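Glycerate dehydrogenase (Bacillus sp. 5mfcol3.1, PDB 6P2I) reduces acyclic imino acids, probably those released by a partner oxidase, using NADPH, in a fold of the D-2-hydroxyacid dehydrogenase family. Local coordinates at residues L109-N114 with S138-K143; N114-Q119 with P133-S138; L189-D194 with L215-P220; V241-R246 with I264-V269. One frame throughout, in Å; residues are numbered along the deposited sequence.

Contact 1: L109-N114 with S138-K143; sequences LLFAVN and SEIRDK. With EDO (1,2-ethanediol), chain E.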
loop_
_atom_site.group_PDB
_atom_site.type_symbol
_atom_site.label_atom_id
_atom_site.label_comp_id
_atom_site.label_asym_id
_atom_site.label_seq_id
_atom_site.Cartn_x
_atom_site.Cartn_y
_atom_site.Cartn_z
ATOM N N LEU A 109 4.465 1.716 1.777
ATOM C CA LEU A 109 4.768 3.092 2.148
ATOM C C LEU A 109 4.189 4.088 1.153
ATOM O O LEU A 109 3.632 5.116 1.554
ATOM C CB LEU A 109 6.276 3.285 2.244
ATOM C CG LEU A 109 6.934 2.618 3.440
ATOM C CD1 LEU A 109 8.462 2.696 3.292
ATOM C CD2 LEU A 109 6.479 3.270 4.748
ATOM N N LEU A 110 4.339 3.810 -0.144
ATOM C CA LEU A 110 3.844 4.712 -1.177
ATOM C C LEU A 110 2.346 4.940 -1.031
ATOM O O LEU A 110 1.876 6.076 -1.078
ATOM C CB LEU A 110 4.176 4.143 -2.562
ATOM C CG LEU A 110 3.525 4.778 -3.794
ATOM C CD1 LEU A 110 3.861 6.260 -3.909
ATOM C CD2 LEU A 110 3.964 4.030 -5.054
ATOM N N PHE A 111 1.589 3.859 -0.845
ATOM C CA PHE A 111 0.145 3.988 -0.681
ATOM C C PHE A 111 -0.204 4.683 0.633
ATOM O O PHE A 111 -1.125 5.500 0.680
ATOM C CB PHE A 111 -0.509 2.605 -0.747
ATOM C CG PHE A 111 -0.686 2.067 -2.148
ATOM C CD1 PHE A 111 -1.258 2.852 -3.155
ATOM C CD2 PHE A 111 -0.290 0.771 -2.457
ATOM C CE1 PHE A 111 -1.414 2.341 -4.449
ATOM C CE2 PHE A 111 -0.433 0.262 -3.725
ATOM C CZ PHE A 111 -1.013 1.042 -4.726
ATOM N N ALA A 112 0.529 4.378 1.715
ATOM C CA ALA A 112 0.267 5.035 2.992
ATOM C C ALA A 112 0.469 6.542 2.885
ATOM O O ALA A 112 -0.295 7.324 3.462
ATOM C CB ALA A 112 1.172 4.438 4.077
ATOM N N VAL A 113 1.493 6.972 2.141
ATOM C CA VAL A 113 1.693 8.401 1.906
ATOM C C VAL A 113 0.595 8.944 1.003
ATOM O O VAL A 113 -0.048 9.956 1.315
ATOM C CB VAL A 113 3.079 8.656 1.289
ATOM C CG1 VAL A 113 3.218 10.117 0.860
ATOM C CG2 VAL A 113 4.204 8.271 2.267
ATOM N N ASN A 114 0.371 8.274 -0.135
ATOM C CA ASN A 114 -0.520 8.809 -1.155
ATOM C C ASN A 114 -1.939 8.943 -0.634
ATOM O O ASN A 114 -2.625 9.923 -0.936
ATOM C CB ASN A 114 -0.502 7.911 -2.394
ATOM C CG ASN A 114 0.172 8.568 -3.563
ATOM O OD1 ASN A 114 1.086 9.376 -3.386
ATOM N ND2 ASN A 114 -0.281 8.242 -4.772
ATOM N N SER A 138 -3.427 10.785 -5.847
ATOM C CA SER A 138 -3.070 10.436 -7.212
ATOM C C SER A 138 -3.050 8.922 -7.351
ATOM O O SER A 138 -2.550 8.210 -6.466
ATOM C CB SER A 138 -1.700 11.005 -7.598
ATOM O OG SER A 138 -1.764 12.401 -7.787
ATOM N N GLU A 139 -3.603 8.431 -8.455
ATOM C CA GLU A 139 -3.388 7.035 -8.816
ATOM C C GLU A 139 -1.931 6.846 -9.194
ATOM O O GLU A 139 -1.322 7.728 -9.803
ATOM C CB GLU A 139 -4.284 6.627 -9.983
ATOM C CG GLU A 139 -5.756 6.568 -9.581
ATOM C CD GLU A 139 -6.727 6.600 -10.750
ATOM O OE1 GLU A 139 -7.913 6.899 -10.498
ATOM O OE2 GLU A 139 -6.332 6.325 -11.914
ATOM N N ILE A 140 -1.363 5.695 -8.823
ATOM C CA ILE A 140 0.013 5.434 -9.235
ATOM C C ILE A 140 0.091 4.857 -10.644
ATOM O O ILE A 140 1.154 4.944 -11.278
ATOM C CB ILE A 140 0.753 4.527 -8.228
ATOM C CG1 ILE A 140 0.278 3.063 -8.268
ATOM C CG2 ILE A 140 0.672 5.120 -6.813
ATOM C CD1 ILE A 140 1.169 2.123 -7.340
ATOM N N ARG A 141 -1.002 4.313 -11.182
ATOM C CA ARG A 141 -0.954 3.826 -12.550
ATOM C C ARG A 141 -0.593 4.974 -13.485
ATOM O O ARG A 141 -1.055 6.108 -13.312
ATOM C CB ARG A 141 -2.298 3.206 -12.950
ATOM C CG ARG A 141 -2.357 2.780 -14.416
ATOM C CD ARG A 141 -3.700 2.175 -14.782
ATOM N NE ARG A 141 -3.812 1.918 -16.214
ATOM C CZ ARG A 141 -4.065 0.727 -16.745
ATOM N NH1 ARG A 141 -4.253 -0.324 -15.962
ATOM N NH2 ARG A 141 -4.149 0.588 -18.061
ATOM N N ASP A 142 0.281 4.683 -14.448
ATOM C CA ASP A 142 0.761 5.585 -15.494
ATOM C C ASP A 142 1.722 6.644 -14.968
ATOM O O ASP A 142 2.174 7.491 -15.759
ATOM C CB ASP A 142 -0.384 6.279 -16.259
ATOM C CG ASP A 142 -1.095 5.341 -17.209
ATOM O OD1 ASP A 142 -0.472 4.340 -17.627
ATOM O OD2 ASP A 142 -2.272 5.605 -17.538
ATOM N N LYS A 143 2.064 6.627 -13.679
ATOM C CA LYS A 143 3.051 7.563 -13.169
ATOM C C LYS A 143 4.450 7.017 -13.406
ATOM O O LYS A 143 4.645 5.840 -13.712
ATOM C CB LYS A 143 2.843 7.822 -11.677
ATOM C CG LYS A 143 1.454 8.369 -11.351
ATOM C CD LYS A 143 1.264 9.761 -11.920
ATOM C CE LYS A 143 -0.138 10.281 -11.626
ATOM N NZ LYS A 143 -1.180 9.345 -12.143
HETATM C C1 EDO E . -3.267 -1.916 -13.299
HETATM O O1 EDO E . -2.965 -0.777 -12.486
HETATM C C2 EDO E . -4.770 -2.173 -13.286
HETATM O O2 EDO E . -5.427 -1.141 -14.033
HETATM O O HOH W 1 0.984 8.639 -7.622
HETATM O O HOH W 2 -1.708 11.302 -3.324
#
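I140 meets the last turn of helix 99-114 with two branches, which carry the apolar part of the contact. Its CD1 faces mainly F111, 3.6 Å from CZ of the ring, while its CG2 faces L110, 3.9 Å from CD2. With chi1 at 72°, CG1 is wedged between the backbone N and the carbonyl carbon, which points CD1 at the ring.

The polar part gathers at N114. Its ND2 donates to a water at 3.1 Å, which passes a weak bond on to E139 O, and a second water joins N114 O to the S138 amide; OD1 is bonded to R248. From the end of the type II beta turn I140-K143, K143 NZ reaches back to E139 O (2.8 Å), just before the turn, and also pairs with E281 of the second subunit.

R141 extends away from the helix, with a 1,2-ethanediol at its guanidinium edge. Replacing R141 by alanine is likely to remove the chain that packs on Q100 of the second subunit and leave a gap there.

Apolar branches thus bind the loop to its own helix, while its backbone N-H groups at 139-141 go to glutamates of the second subunit: one loop serves both fold and interface.

Contact 2: N114-Q119 with P133-S138; sequences NRKILQ and PPFLCS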
loop_
_atom_site.group_PDB
_atom_site.type_symbol
_atom_site.label_atom_id
_atom_site.label_comp_id
_atom_site.label_asym_id
_atom_site.label_seq_id
_atom_site.Cartn_x
_atom_site.Cartn_y
_atom_site.Cartn_z
ATOM N N ASN A 114 0.371 8.274 -0.135
ATOM C CA ASN A 114 -0.520 8.809 -1.155
ATOM C C ASN A 114 -1.939 8.943 -0.634
ATOM O O ASN A 114 -2.625 9.923 -0.936
ATOM C CB ASN A 114 -0.502 7.911 -2.394
ATOM C CG ASN A 114 0.172 8.568 -3.563
ATOM O OD1 ASN A 114 1.086 9.376 -3.386
ATOM N ND2 ASN A 114 -0.281 8.242 -4.772
ATOM N N ARG A 115 -2.394 7.970 0.147
ATOM C CA ARG A 115 -3.766 7.952 0.631
ATOM C C ARG A 115 -3.891 8.578 2.013
ATOM O O ARG A 115 -4.999 8.617 2.562
ATOM C CB ARG A 115 -4.301 6.503 0.651
ATOM C CG ARG A 115 -4.262 5.749 -0.690
ATOM C CD ARG A 115 -4.956 6.579 -1.739
ATOM N NE ARG A 115 -5.044 5.990 -3.075
ATOM C CZ ARG A 115 -6.184 5.579 -3.644
ATOM N NH1 ARG A 115 -7.314 5.587 -2.968
ATOM N NH2 ARG A 115 -6.187 5.138 -4.892
ATOM N N LYS A 116 -2.782 9.068 2.582
ATOM C CA LYS A 116 -2.766 9.679 3.913
ATOM C C LYS A 116 -3.449 8.773 4.925
ATOM O O LYS A 116 -4.304 9.198 5.706
ATOM C CB LYS A 116 -3.399 11.073 3.895
ATOM C CG LYS A 116 -2.620 12.094 3.077
ATOM C CD LYS A 116 -3.217 13.499 3.202
ATOM C CE LYS A 116 -2.430 14.504 2.372
ATOM N NZ LYS A 116 -2.574 14.270 0.906
ATOM N N ILE A 117 -3.025 7.503 4.921
ATOM C CA ILE A 117 -3.651 6.481 5.758
ATOM C C ILE A 117 -3.649 6.889 7.229
ATOM O O ILE A 117 -4.626 6.649 7.950
ATOM C CB ILE A 117 -2.951 5.125 5.544
ATOM C CG1 ILE A 117 -3.241 4.593 4.132
ATOM C CG2 ILE A 117 -3.401 4.114 6.594
ATOM C CD1 ILE A 117 -4.707 4.155 3.915
ATOM N N LEU A 118 -2.550 7.482 7.716
ATOM C CA LEU A 118 -2.507 7.893 9.116
ATOM C C LEU A 118 -3.635 8.868 9.439
ATOM O O LEU A 118 -4.361 8.695 10.431
ATOM C CB LEU A 118 -1.147 8.513 9.437
ATOM C CG LEU A 118 0.051 7.581 9.241
ATOM C CD1 LEU A 118 1.345 8.332 9.517
ATOM C CD2 LEU A 118 -0.079 6.370 10.155
ATOM N N GLN A 119 -3.797 9.905 8.609
ATOM C CA GLN A 119 -4.831 10.910 8.847
ATOM C C GLN A 119 -6.220 10.361 8.569
ATOM O O GLN A 119 -7.194 10.749 9.230
ATOM C CB GLN A 119 -4.582 12.139 7.974
ATOM C CG GLN A 119 -3.407 13.011 8.387
ATOM C CD GLN A 119 -2.067 12.497 7.882
ATOM O OE1 GLN A 119 -2.001 11.583 7.057
ATOM N NE2 GLN A 119 -0.989 13.095 8.375
ATOM N N PRO A 133 -12.056 15.867 0.722
ATOM C CA PRO A 133 -11.055 16.889 0.324
ATOM C C PRO A 133 -9.666 16.647 0.902
ATOM O O PRO A 133 -8.676 16.756 0.161
ATOM C CB PRO A 133 -11.661 18.199 0.847
ATOM C CG PRO A 133 -13.124 17.964 0.762
ATOM C CD PRO A 133 -13.327 16.516 1.122
ATOM N N PRO A 134 -9.519 16.319 2.197
ATOM C CA PRO A 134 -8.155 16.116 2.717
ATOM C C PRO A 134 -7.441 14.922 2.116
ATOM O O PRO A 134 -6.212 14.830 2.247
ATOM C CB PRO A 134 -8.367 15.920 4.228
ATOM C CG PRO A 134 -9.733 16.432 4.508
ATOM C CD PRO A 134 -10.515 16.116 3.265
ATOM N N PHE A 135 -8.157 14.023 1.436
ATOM C CA PHE A 135 -7.608 12.748 0.991
ATOM C C PHE A 135 -7.583 12.623 -0.525
ATOM O O PHE A 135 -7.383 11.525 -1.051
ATOM C CB PHE A 135 -8.396 11.616 1.649
ATOM C CG PHE A 135 -8.386 11.729 3.137
ATOM C CD1 PHE A 135 -7.201 11.524 3.826
ATOM C CD2 PHE A 135 -9.508 12.118 3.840
ATOM C CE1 PHE A 135 -7.144 11.673 5.201
ATOM C CE2 PHE A 135 -9.464 12.263 5.222
ATOM C CZ PHE A 135 -8.276 12.042 5.904
ATOM N N LEU A 136 -7.758 13.736 -1.229
ATOM C CA LEU A 136 -7.522 13.775 -2.668
ATOM C C LEU A 136 -6.144 13.220 -2.982
ATOM O O LEU A 136 -5.134 13.733 -2.488
ATOM C CB LEU A 136 -7.629 15.210 -3.166
ATOM C CG LEU A 136 -7.373 15.457 -4.651
ATOM C CD1 LEU A 136 -8.401 14.705 -5.500
ATOM C CD2 LEU A 136 -7.432 16.940 -4.921
ATOM N N CYS A 137 -6.100 12.170 -3.797
ATOM C CA CYS A 137 -4.864 11.443 -4.034
ATOM C C CYS A 137 -4.594 11.334 -5.528
ATOM O O CYS A 137 -5.402 11.739 -6.371
ATOM C CB CYS A 137 -4.912 10.041 -3.410
ATOM S SG CYS A 137 -6.025 8.913 -4.280
ATOM N N SER A 138 -3.427 10.785 -5.847
ATOM C CA SER A 138 -3.070 10.436 -7.212
ATOM C C SER A 138 -3.050 8.922 -7.351
ATOM O O SER A 138 -2.550 8.210 -6.466
ATOM C CB SER A 138 -1.700 11.005 -7.598
ATOM O OG SER A 138 -1.764 12.401 -7.787
HETATM O O HOH W 2 -1.708 11.302 -3.324
HETATM O O HOH W 3 -4.535 11.884 0.080
HETATM O O HOH W 4 -3.274 5.671 -5.369
HETATM O O HOH W 5 -4.901 15.258 -0.071
#
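The sulfur of C137 lies over one face of the R115 guanidinium, close to where a Schellman motif ends helix 99-114. K116, with positive phi, both closes that helix and serves as N-cap of helix 117-125. SG stands 3.3 Å above the guanidinium plane, displaced toward its rim, with NE at 3.3 Å from SG. A chi1 of 71°, between the backbone N and the carbonyl carbon, turns SG of C137 onto the guanidinium, while its CB rests 3.4 Å from N114 O.

Farther along, F135 fits against the start of the second helix. K116 CB lies in the plane of the ring at its edge, 3.8 Å from CD1, and CZ comes to 3.7 Å from Q119 O; P134 CB lies over a face. The K116 chain runs alongside P134 O, its CD 3.4 Å from that oxygen.

The second shell is largely water and the neighbouring subunit. One water takes the N-H of R115 NE and donates to S138 O, whereas NH2 and NH1 donate to A101 O and A276 O of the second subunit. A leucine in place of R115 would probably leave those two carbonyls without their donor and deprive the C137 sulfur of its flat partner.

At the tip of K116, NZ donates 2.7 Å to a water that lies 2.7 Å from P134 O and within reach of L136 O.

Contact 3: L189-D194 with L215-P220; sequences LMKKSD and LSLMKP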
loop_
_atom_site.group_PDB
_atom_site.type_symbol
_atom_site.label_atom_id
_atom_site.label_comp_id
_atom_site.label_asym_id
_atom_site.label_seq_id
_atom_site.Cartn_x
_atom_site.Cartn_y
_atom_site.Cartn_z
ATOM N N LEU A 189 16.432 11.740 -13.307
ATOM C CA LEU A 189 15.560 10.942 -12.453
ATOM C C LEU A 189 14.822 11.822 -11.453
ATOM O O LEU A 189 13.606 11.679 -11.268
ATOM C CB LEU A 189 16.359 9.871 -11.716
ATOM C CG LEU A 189 15.546 8.801 -10.984
ATOM C CD1 LEU A 189 16.307 7.480 -11.001
ATOM C CD2 LEU A 189 15.181 9.204 -9.530
ATOM N N MET A 190 15.543 12.739 -10.800
ATOM C CA MET A 190 14.912 13.604 -9.810
ATOM C C MET A 190 13.895 14.535 -10.456
ATOM O O MET A 190 12.868 14.838 -9.844
ATOM C CB MET A 190 15.967 14.414 -9.051
ATOM C CG MET A 190 16.995 13.560 -8.299
ATOM S SD MET A 190 16.265 12.487 -7.053
ATOM C CE MET A 190 15.816 13.672 -5.782
ATOM N N LYS A 191 14.153 14.983 -11.689
ATOM C CA LYS A 191 13.237 15.912 -12.346
ATOM C C LYS A 191 11.968 15.215 -12.819
ATOM O O LYS A 191 10.877 15.793 -12.749
ATOM C CB LYS A 191 13.925 16.582 -13.535
ATOM C CG LYS A 191 14.932 17.664 -13.187
ATOM C CD LYS A 191 15.601 18.170 -14.456
ATOM C CE LYS A 191 16.599 19.277 -14.174
ATOM N NZ LYS A 191 17.479 19.526 -15.353
ATOM N N LYS A 192 12.085 13.984 -13.320
ATOM C CA LYS A 192 10.985 13.370 -14.056
ATOM C C LYS A 192 10.148 12.403 -13.226
ATOM O O LYS A 192 9.036 12.065 -13.647
ATOM C CB LYS A 192 11.517 12.624 -15.286
ATOM C CG LYS A 192 12.277 13.492 -16.289
ATOM C CD LYS A 192 11.391 14.542 -16.925
ATOM C CE LYS A 192 11.558 14.551 -18.442
ATOM N NZ LYS A 192 12.980 14.691 -18.865
ATOM N N SER A 193 10.632 11.958 -12.069
ATOM C CA SER A 193 9.925 10.928 -11.317
ATOM C C SER A 193 8.769 11.509 -10.517
ATOM O O SER A 193 8.903 12.539 -9.851
ATOM C CB SER A 193 10.869 10.197 -10.360
ATOM O OG SER A 193 11.936 9.585 -11.060
ATOM N N ASP A 194 7.631 10.829 -10.577
ATOM C CA ASP A 194 6.548 11.109 -9.645
ATOM C C ASP A 194 6.802 10.444 -8.308
ATOM O O ASP A 194 6.393 10.964 -7.260
ATOM C CB ASP A 194 5.234 10.629 -10.247
ATOM C CG ASP A 194 4.948 11.304 -11.556
ATOM O OD1 ASP A 194 4.873 12.549 -11.543
ATOM O OD2 ASP A 194 4.812 10.622 -12.603
ATOM N N LEU A 215 17.517 17.228 -4.285
ATOM C CA LEU A 215 16.184 17.231 -3.689
ATOM C C LEU A 215 15.357 18.422 -4.166
ATOM O O LEU A 215 14.130 18.325 -4.277
ATOM C CB LEU A 215 16.293 17.235 -2.163
ATOM C CG LEU A 215 16.798 15.947 -1.508
ATOM C CD1 LEU A 215 17.220 16.222 -0.083
ATOM C CD2 LEU A 215 15.722 14.861 -1.558
ATOM N N SER A 216 16.000 19.547 -4.463
ATOM C CA SER A 216 15.255 20.720 -4.906
ATOM C C SER A 216 14.677 20.552 -6.301
ATOM O O SER A 216 13.863 21.383 -6.720
ATOM C CB SER A 216 16.144 21.960 -4.878
ATOM O OG SER A 216 17.043 21.965 -5.974
ATOM N N LEU A 217 15.072 19.510 -7.028
ATOM C CA LEU A 217 14.558 19.280 -8.373
ATOM C C LEU A 217 13.260 18.482 -8.394
ATOM O O LEU A 217 12.622 18.402 -9.453
ATOM C CB LEU A 217 15.604 18.558 -9.224
ATOM C CG LEU A 217 16.988 19.206 -9.318
ATOM C CD1 LEU A 217 17.934 18.258 -10.024
ATOM C CD2 LEU A 217 16.918 20.539 -10.048
ATOM N N MET A 218 12.849 17.912 -7.256
ATOM C CA MET A 218 11.681 17.036 -7.208
ATOM C C MET A 218 10.424 17.748 -7.681
ATOM O O MET A 218 10.284 18.968 -7.558
ATOM C CB MET A 218 11.462 16.500 -5.788
ATOM C CG MET A 218 12.687 15.841 -5.190
ATOM S SD MET A 218 12.364 14.536 -4.001
ATOM C CE MET A 218 12.158 15.486 -2.481
ATOM N N LYS A 219 9.503 16.955 -8.221
ATOM C CA LYS A 219 8.206 17.463 -8.613
ATOM C C LYS A 219 7.433 17.932 -7.380
ATOM O O LYS A 219 7.597 17.381 -6.287
ATOM C CB LYS A 219 7.425 16.377 -9.341
ATOM C CG LYS A 219 7.778 16.246 -10.816
ATOM C CD LYS A 219 7.007 15.090 -11.426
ATOM C CE LYS A 219 6.830 15.257 -12.918
ATOM N NZ LYS A 219 5.963 14.171 -13.438
ATOM N N PRO A 220 6.576 18.944 -7.530
ATOM C CA PRO A 220 5.854 19.476 -6.362
ATOM C C PRO A 220 4.948 18.470 -5.681
ATOM O O PRO A 220 4.611 18.668 -4.507
ATOM C CB PRO A 220 5.046 20.641 -6.946
ATOM C CG PRO A 220 5.741 20.991 -8.209
ATOM C CD PRO A 220 6.300 19.717 -8.750
HETATM O O HOH W 6 10.400 14.317 -8.590
HETATM O O HOH W 7 10.807 18.334 -11.333
HETATM O O HOH W 8 7.601 12.981 -15.616
#
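K219 reaches D194 by a chain extended beyond CG, with chi2 at 177°, that runs past the end of helix 186-192. M190 does the reverse: bends at chi2 (-60°) and chi3 fold it back so that its methyl turns to M218.

The straight lysine delivers NZ to D194 OD1 at 2.7 Å, a salt bridge in which the amine meets the syn side of the oxygen, though well out of the carboxylate plane. On the way its methylenes pass backbone oxygens, CD lying 3.5 Å from S193 O, and a water links NZ with K192 O. The other carboxylate oxygen, OD2, accepts from the T144 amide, so both oxygens of D194 are engaged.

M190 runs alongside M218 in the same direction, with M190 CE 3.9 Å from M218 CG. Nearer the surface, M190 CB and K191 CG both approach CB of L217, the latter at 4.1 Å.

Where the helix stops, L189 O accepts from S193 N and from S193 OG (2.7 Å), which arrive from opposite faces of its plane. One water donates to M190 O and S193 O while accepting from K219 N at 2.8 Å; another joins K191 O to L217 O.

In this Rossmann-type domain the contact joins the end of helix 186-192 to the loop after helix 212-215, just ahead of strands 195-198 and 223-226. Carbonyls left over as the helix ends are met through water and a serine hydroxyl, while the salt bridge probably balances the K219 charge beside them.

Contact 4: V241-R246 with I264-V269; sequences VLKQNR and IGLNNV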
loop_
_atom_site.group_PDB
_atom_site.type_symbol
_atom_site.label_atom_id
_atom_site.label_comp_id
_atom_site.label_asym_id
_atom_site.label_seq_id
_atom_site.Cartn_x
_atom_site.Cartn_y
_atom_site.Cartn_z
ATOM N N VAL A 241 12.491 20.291 2.888
ATOM C CA VAL A 241 11.620 20.049 1.741
ATOM C C VAL A 241 10.225 19.648 2.208
ATOM O O VAL A 241 9.212 20.187 1.742
ATOM C CB VAL A 241 12.243 18.983 0.823
ATOM C CG1 VAL A 241 11.200 18.406 -0.116
ATOM C CG2 VAL A 241 13.383 19.589 0.029
ATOM N N LEU A 242 10.155 18.710 3.154
ATOM C CA LEU A 242 8.861 18.255 3.655
ATOM C C LEU A 242 8.179 19.319 4.508
ATOM O O LEU A 242 6.972 19.553 4.365
ATOM C CB LEU A 242 9.042 16.959 4.442
ATOM C CG LEU A 242 9.479 15.747 3.614
ATOM C CD1 LEU A 242 10.260 14.772 4.478
ATOM C CD2 LEU A 242 8.277 15.043 3.004
ATOM N N LYS A 243 8.932 19.978 5.396
ATOM C CA LYS A 243 8.352 21.028 6.232
ATOM C C LYS A 243 7.709 22.120 5.387
ATOM O O LYS A 243 6.663 22.668 5.758
ATOM C CB LYS A 243 9.422 21.633 7.146
ATOM C CG LYS A 243 8.898 22.694 8.115
ATOM C CD LYS A 243 7.880 22.097 9.078
ATOM C CE LYS A 243 7.159 23.166 9.881
ATOM N NZ LYS A 243 6.618 22.599 11.151
ATOM N N GLN A 244 8.322 22.454 4.255
ATOM C CA GLN A 244 7.823 23.496 3.368
ATOM C C GLN A 244 6.854 22.957 2.325
ATOM O O GLN A 244 6.486 23.692 1.403
ATOM C CB GLN A 244 8.993 24.205 2.682
ATOM C CG GLN A 244 9.917 24.930 3.655
ATOM C CD GLN A 244 11.161 25.485 2.989
ATOM O OE1 GLN A 244 11.136 25.879 1.822
ATOM N NE2 GLN A 244 12.262 25.522 3.733
ATOM N N ASN A 245 6.446 21.694 2.453
ATOM C CA ASN A 245 5.477 21.065 1.553
ATOM C C ASN A 245 5.898 21.210 0.092
ATOM O O ASN A 245 5.075 21.435 -0.797
ATOM C CB ASN A 245 4.069 21.624 1.783
ATOM C CG ASN A 245 3.582 21.412 3.213
ATOM O OD1 ASN A 245 3.379 22.368 3.963
ATOM N ND2 ASN A 245 3.392 20.153 3.594
ATOM N N ARG A 246 7.203 21.081 -0.158
ATOM C CA ARG A 246 7.725 21.169 -1.518
ATOM C C ARG A 246 7.576 19.864 -2.296
ATOM O O ARG A 246 7.763 19.871 -3.520
ATOM C CB ARG A 246 9.194 21.605 -1.492
ATOM C CG ARG A 246 9.390 23.088 -1.183
ATOM C CD ARG A 246 9.113 23.937 -2.418
ATOM N NE ARG A 246 10.133 23.763 -3.453
ATOM C CZ ARG A 246 9.888 23.320 -4.685
ATOM N NH1 ARG A 246 10.883 23.197 -5.556
ATOM N NH2 ARG A 246 8.653 22.990 -5.049
ATOM N N ILE A 264 10.272 13.499 12.853
ATOM C CA ILE A 264 9.220 12.848 13.635
ATOM C C ILE A 264 8.017 13.763 13.849
ATOM O O ILE A 264 6.909 13.280 14.115
ATOM C CB ILE A 264 9.811 12.340 14.977
ATOM C CG1 ILE A 264 10.241 10.883 14.842
ATOM C CG2 ILE A 264 8.847 12.491 16.140
ATOM C CD1 ILE A 264 11.346 10.687 13.881
ATOM N N GLY A 265 8.193 15.074 13.692
ATOM C CA GLY A 265 7.125 16.038 13.838
ATOM C C GLY A 265 6.288 16.284 12.600
ATOM O O GLY A 265 5.278 16.995 12.676
ATOM N N LEU A 266 6.665 15.709 11.463
ATOM C CA LEU A 266 6.026 16.010 10.187
ATOM C C LEU A 266 4.770 15.176 9.972
ATOM O O LEU A 266 4.741 13.978 10.269
ATOM C CB LEU A 266 6.990 15.752 9.032
ATOM C CG LEU A 266 8.259 16.591 8.948
ATOM C CD1 LEU A 266 9.194 15.978 7.911
ATOM C CD2 LEU A 266 7.916 18.018 8.595
ATOM N N ASN A 267 3.746 15.815 9.414
ATOM C CA ASN A 267 2.486 15.158 9.090
ATOM C C ASN A 267 2.416 14.684 7.645
ATOM O O ASN A 267 1.334 14.307 7.179
ATOM C CB ASN A 267 1.312 16.091 9.378
ATOM C CG ASN A 267 1.358 17.378 8.553
ATOM O OD1 ASN A 267 2.196 17.541 7.663
ATOM N ND2 ASN A 267 0.450 18.301 8.856
ATOM N N ASN A 268 3.528 14.727 6.915
ATOM C CA ASN A 268 3.559 14.215 5.552
ATOM C C ASN A 268 4.663 13.182 5.384
ATOM O O ASN A 268 5.195 13.004 4.286
ATOM C CB ASN A 268 3.708 15.351 4.532
ATOM C CG ASN A 268 4.893 16.268 4.821
ATOM O OD1 ASN A 268 5.634 16.075 5.787
ATOM N ND2 ASN A 268 5.080 17.269 3.967
ATOM N N VAL A 269 5.026 12.496 6.468
ATOM C CA VAL A 269 5.906 11.341 6.381
ATOM C C VAL A 269 5.191 10.150 6.998
ATOM O O VAL A 269 4.355 10.292 7.897
ATOM C CB VAL A 269 7.275 11.568 7.073
ATOM C CG1 VAL A 269 7.988 12.762 6.454
ATOM C CG2 VAL A 269 7.099 11.748 8.575
HETATM O O HOH W 9 3.238 17.910 1.563
HETATM O O HOH W 10 4.203 19.761 6.805
#
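The side chain of L242 lies roughly perpendicular to that of L266, CB of the first 3.6 Å from CD1 of the second. L242 meets V269 in much the same attitude: its CD1 comes within 3.6 Å of V269 CG1. The other methyl of L266, CD2, lies against the K243 backbone, 3.9 Å from its CA.

N268 approaches L242 obliquely with its flat amide. Its CG is held between the backbone N and the carbonyl carbon (chi1 53°), from where ND2 donates to L242 O at 3.0 Å, with an N-H...O angle of 164°. The acceptor lies close to the amide plane of N268, yet the donor is tilted 35° from the plane of the carbonyl.

Helix 235-243 ends here in a Schellman motif with N245, of positive phi, as its C-prime residue. L242 O is consequently gripped twice, by N245 N within the motif and by N268 ND2 from the opposite face. N268 OD1, near L242 CB, is buried without a polar partner.

The amide planes of N245 and N268 are steeply inclined, and their ND2 atoms, both donors, do not bond to each other. A single water accepts from both, 3.0 Å from N245 ND2.

Along the chain, contact 2 closes within the span that contact 1 bridges, and contacts 3 and 4 follow in turn. All four belong to the NAD-binding domain. Contacts 1 and 2, with centres about 10 Å apart, share N114 and S138 where helices 99-114 and 117-125 succeed one another. Contacts 3 and 4 lie at helix ends and loops leading into strands of the seven-stranded parallel sheet, their centres about 16 Å apart, and meet through M218 and V241. K143 packs on D194 to join contacts 1 and 3, while Q119 links contacts 2 and 4. Contacts 1, 2 and 4 sit at the interface with the second subunit, whereas contact 3 is internal to its own subunit.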